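Local coordinates for type IV pilus biogenesis protein PilB (Streptococcus sanguinis, PDB 7B7P) that serves as a minor type IV pilin with a von Willebrand factor A-like module and has a direct role in adhesion, at residues Y290-N301 and V312-D320. Numbering follows the deposited sequence.
Sequences YLVDSRALYAGN and VTFNNPIYD
Val292 and Phe314 meet at the tightly packed part of this contact: Val292 CG2 lies 3.8 Å from the centroid of the Phe314 ring and 21° off its normal, a CH-pi approach over one face. At the ring's edge, Leu297 CD2 comes to 3.6 Å from Phe314 CE2. Asn301 uses its whole carboxamide beside this apolar group. Its CG stands anti to the backbone N (chi1 -162°), which carries the amide across to the backbone of Asn316: OD1 accepts from Asn316 N at 2.7 Å, while ND2 gives one hydrogen to Ala296 O (2.6 Å) and the other to Asn316 O. Both acceptors lie close to the amide plane; with the bond at OD1, three bonds fix the rotation of this buried group. Backbone bonds from Asp320 N to Leu291 O and from Asp293 N to Ile318 O (2.6 Å) frame a single bridge between Val292 and Tyr319. Nearby, Tyr319 turns its edge toward the face of Tyr290 in an offset edge-to-face pair, planes at 87°, and Tyr290 OH accepts from Phe314 N. The solvent side is looser: Tyr298 OH reaches Asn316 OD1 only weakly at 3.4 Å, and Asn315 ND2 makes a weak, bent bond to Gly300 O. The contact joins the loops that follow strands 289-291 and 311-314, in a four-stranded antiparallel sheet where strand 332-335 lies between the two; helix 341-358 packs against Tyr290, Pro317 and Tyr319, and Arg331 pairs with Asp320.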
# COMPACT_ATOMS: atom_id res chain seq x y z
N TYR A 290 26.67 -6.42 5.11
CA TYR A 290 25.97 -7.54 4.50
C TYR A 290 26.50 -8.81 5.14
O TYR A 290 27.56 -8.81 5.77
CB TYR A 290 26.13 -7.56 2.96
CG TYR A 290 27.60 -7.54 2.51
CD1 TYR A 290 28.29 -6.34 2.34
CD2 TYR A 290 28.29 -8.73 2.26
CE1 TYR A 290 29.63 -6.33 1.95
CE2 TYR A 290 29.60 -8.73 1.87
CZ TYR A 290 30.28 -7.54 1.73
OH TYR A 290 31.61 -7.55 1.34
N LEU A 291 25.73 -9.90 5.01
CA LEU A 291 26.16 -11.21 5.49
C LEU A 291 26.47 -12.12 4.31
O LEU A 291 25.78 -12.07 3.29
CB LEU A 291 25.09 -11.86 6.36
CG LEU A 291 24.92 -11.12 7.68
CD1 LEU A 291 23.83 -11.72 8.54
CD2 LEU A 291 26.23 -11.10 8.41
N VAL A 292 27.53 -12.94 4.44
CA VAL A 292 27.82 -13.92 3.40
C VAL A 292 27.44 -15.30 3.90
O VAL A 292 27.35 -15.58 5.10
CB VAL A 292 29.29 -13.88 2.92
CG1 VAL A 292 29.59 -12.54 2.27
CG2 VAL A 292 30.28 -14.22 4.04
N ASP A 293 27.13 -16.16 2.94
CA ASP A 293 26.99 -17.59 3.18
C ASP A 293 28.34 -18.18 3.59
O ASP A 293 29.41 -17.70 3.17
CB ASP A 293 26.46 -18.19 1.88
CG ASP A 293 26.18 -19.68 1.96
OD1 ASP A 293 26.95 -20.46 2.56
OD2 ASP A 293 25.19 -20.07 1.33
N SER A 294 28.31 -19.24 4.40
CA SER A 294 29.57 -19.88 4.81
C SER A 294 30.40 -20.32 3.59
O SER A 294 31.64 -20.34 3.66
CB SER A 294 29.32 -21.07 5.73
OG SER A 294 28.37 -21.97 5.17
N ARG A 295 29.74 -20.65 2.48
CA ARG A 295 30.45 -21.00 1.24
C ARG A 295 31.49 -19.96 0.84
O ARG A 295 32.41 -20.28 0.07
CB ARG A 295 29.46 -21.14 0.07
CG ARG A 295 28.67 -22.46 -0.05
CD ARG A 295 27.49 -22.24 -1.00
NE ARG A 295 26.40 -23.19 -0.85
CZ ARG A 295 26.40 -24.42 -1.37
NH1 ARG A 295 27.43 -24.87 -2.09
NH2 ARG A 295 25.35 -25.21 -1.17
N ALA A 296 31.34 -18.72 1.29
CA ALA A 296 32.24 -17.65 0.86
C ALA A 296 33.51 -17.58 1.69
O ALA A 296 34.42 -16.82 1.32
CB ALA A 296 31.52 -16.29 0.90
N LEU A 297 33.59 -18.38 2.77
CA LEU A 297 34.76 -18.45 3.65
C LEU A 297 35.80 -19.43 3.08
O LEU A 297 35.96 -20.56 3.54
CB LEU A 297 34.35 -18.87 5.05
CG LEU A 297 33.31 -18.01 5.76
CD1 LEU A 297 33.25 -18.31 7.25
CD2 LEU A 297 33.62 -16.54 5.50
N TYR A 298 36.53 -18.97 2.07
CA TYR A 298 37.59 -19.74 1.46
C TYR A 298 38.78 -18.82 1.21
O TYR A 298 38.63 -17.59 1.14
CB TYR A 298 37.14 -20.40 0.13
CG TYR A 298 36.73 -19.46 -0.99
CD1 TYR A 298 37.67 -18.93 -1.88
CD2 TYR A 298 35.39 -19.11 -1.18
CE1 TYR A 298 37.30 -18.05 -2.91
CE2 TYR A 298 35.00 -18.25 -2.23
CZ TYR A 298 35.96 -17.71 -3.08
OH TYR A 298 35.57 -16.85 -4.10
N ALA A 299 39.96 -19.43 1.12
CA ALA A 299 41.14 -18.86 0.46
C ALA A 299 41.39 -17.39 0.75
O ALA A 299 41.46 -16.98 1.91
CB ALA A 299 41.03 -19.02 -1.05
N GLY A 300 41.57 -16.60 -0.31
CA GLY A 300 41.73 -15.17 -0.14
C GLY A 300 40.48 -14.42 -0.53
O GLY A 300 40.53 -13.43 -1.27
N ASN A 301 39.33 -14.92 -0.08
CA ASN A 301 38.09 -14.23 -0.40
C ASN A 301 37.82 -13.09 0.57
O ASN A 301 37.40 -12.01 0.15
CB ASN A 301 36.92 -15.21 -0.39
CG ASN A 301 35.71 -14.68 -1.11
OD1 ASN A 301 35.81 -13.82 -1.99
ND2 ASN A 301 34.54 -15.18 -0.72
N VAL A 312 35.86 -4.83 6.48
CA VAL A 312 36.11 -6.20 6.05
C VAL A 312 35.26 -6.46 4.82
O VAL A 312 34.04 -6.26 4.84
CB VAL A 312 35.79 -7.22 7.15
CG1 VAL A 312 35.95 -8.63 6.63
CG2 VAL A 312 36.67 -6.97 8.37
N THR A 313 35.88 -6.94 3.75
CA THR A 313 35.15 -7.12 2.52
C THR A 313 35.42 -8.50 1.94
O THR A 313 36.40 -9.18 2.28
CB THR A 313 35.48 -5.99 1.54
OG1 THR A 313 34.96 -6.29 0.24
CG2 THR A 313 37.00 -5.72 1.51
N PHE A 314 34.49 -8.95 1.10
CA PHE A 314 34.63 -10.22 0.40
C PHE A 314 34.77 -9.93 -1.08
O PHE A 314 33.92 -9.25 -1.67
CB PHE A 314 33.45 -11.15 0.69
CG PHE A 314 33.40 -11.64 2.12
CD1 PHE A 314 32.82 -10.86 3.12
CD2 PHE A 314 33.94 -12.87 2.46
CE1 PHE A 314 32.78 -11.32 4.45
CE2 PHE A 314 33.89 -13.34 3.77
CZ PHE A 314 33.33 -12.56 4.77
N ASN A 315 35.87 -10.43 -1.67
CA ASN A 315 36.12 -10.27 -3.11
C ASN A 315 34.98 -10.85 -3.93
O ASN A 315 34.51 -10.22 -4.88
CB ASN A 315 37.44 -10.93 -3.50
CG ASN A 315 38.66 -10.23 -2.91
OD1 ASN A 315 38.70 -8.99 -2.82
ND2 ASN A 315 39.66 -11.01 -2.50
N ASN A 316 34.52 -12.04 -3.57
CA ASN A 316 33.35 -12.67 -4.20
C ASN A 316 32.32 -12.94 -3.12
O ASN A 316 32.37 -13.98 -2.44
CB ASN A 316 33.74 -13.97 -4.92
CG ASN A 316 32.50 -14.80 -5.33
OD1 ASN A 316 32.40 -16.00 -5.02
ND2 ASN A 316 31.54 -14.16 -6.02
N PRO A 317 31.36 -12.05 -2.91
CA PRO A 317 30.33 -12.32 -1.90
C PRO A 317 29.37 -13.39 -2.38
O PRO A 317 28.93 -13.40 -3.53
CB PRO A 317 29.62 -10.97 -1.73
CG PRO A 317 30.49 -9.97 -2.44
CD PRO A 317 31.20 -10.72 -3.52
N ILE A 318 29.03 -14.30 -1.49
CA ILE A 318 27.89 -15.16 -1.69
C ILE A 318 26.96 -14.81 -0.55
O ILE A 318 27.27 -15.09 0.62
CB ILE A 318 28.27 -16.64 -1.71
CG1 ILE A 318 29.30 -16.88 -2.82
CG2 ILE A 318 27.05 -17.50 -1.91
CD1 ILE A 318 30.08 -18.13 -2.67
N TYR A 319 25.86 -14.15 -0.86
CA TYR A 319 25.02 -13.61 0.19
C TYR A 319 24.40 -14.73 1.01
O TYR A 319 24.10 -15.81 0.51
CB TYR A 319 23.96 -12.70 -0.41
CG TYR A 319 24.65 -11.50 -1.03
CD1 TYR A 319 25.46 -10.68 -0.27
CD2 TYR A 319 24.53 -11.23 -2.38
CE1 TYR A 319 26.13 -9.61 -0.84
CE2 TYR A 319 25.19 -10.16 -2.97
CZ TYR A 319 25.98 -9.36 -2.19
OH TYR A 319 26.63 -8.31 -2.78
N ASP A 320 24.26 -14.46 2.30
CA ASP A 320 23.51 -15.32 3.20
C ASP A 320 22.02 -15.19 2.94
O ASP A 320 21.34 -14.33 3.53
CB ASP A 320 23.82 -14.95 4.66
CG ASP A 320 23.21 -15.92 5.66
OD1 ASP A 320 22.58 -16.91 5.25
OD2 ASP A 320 23.33 -15.66 6.86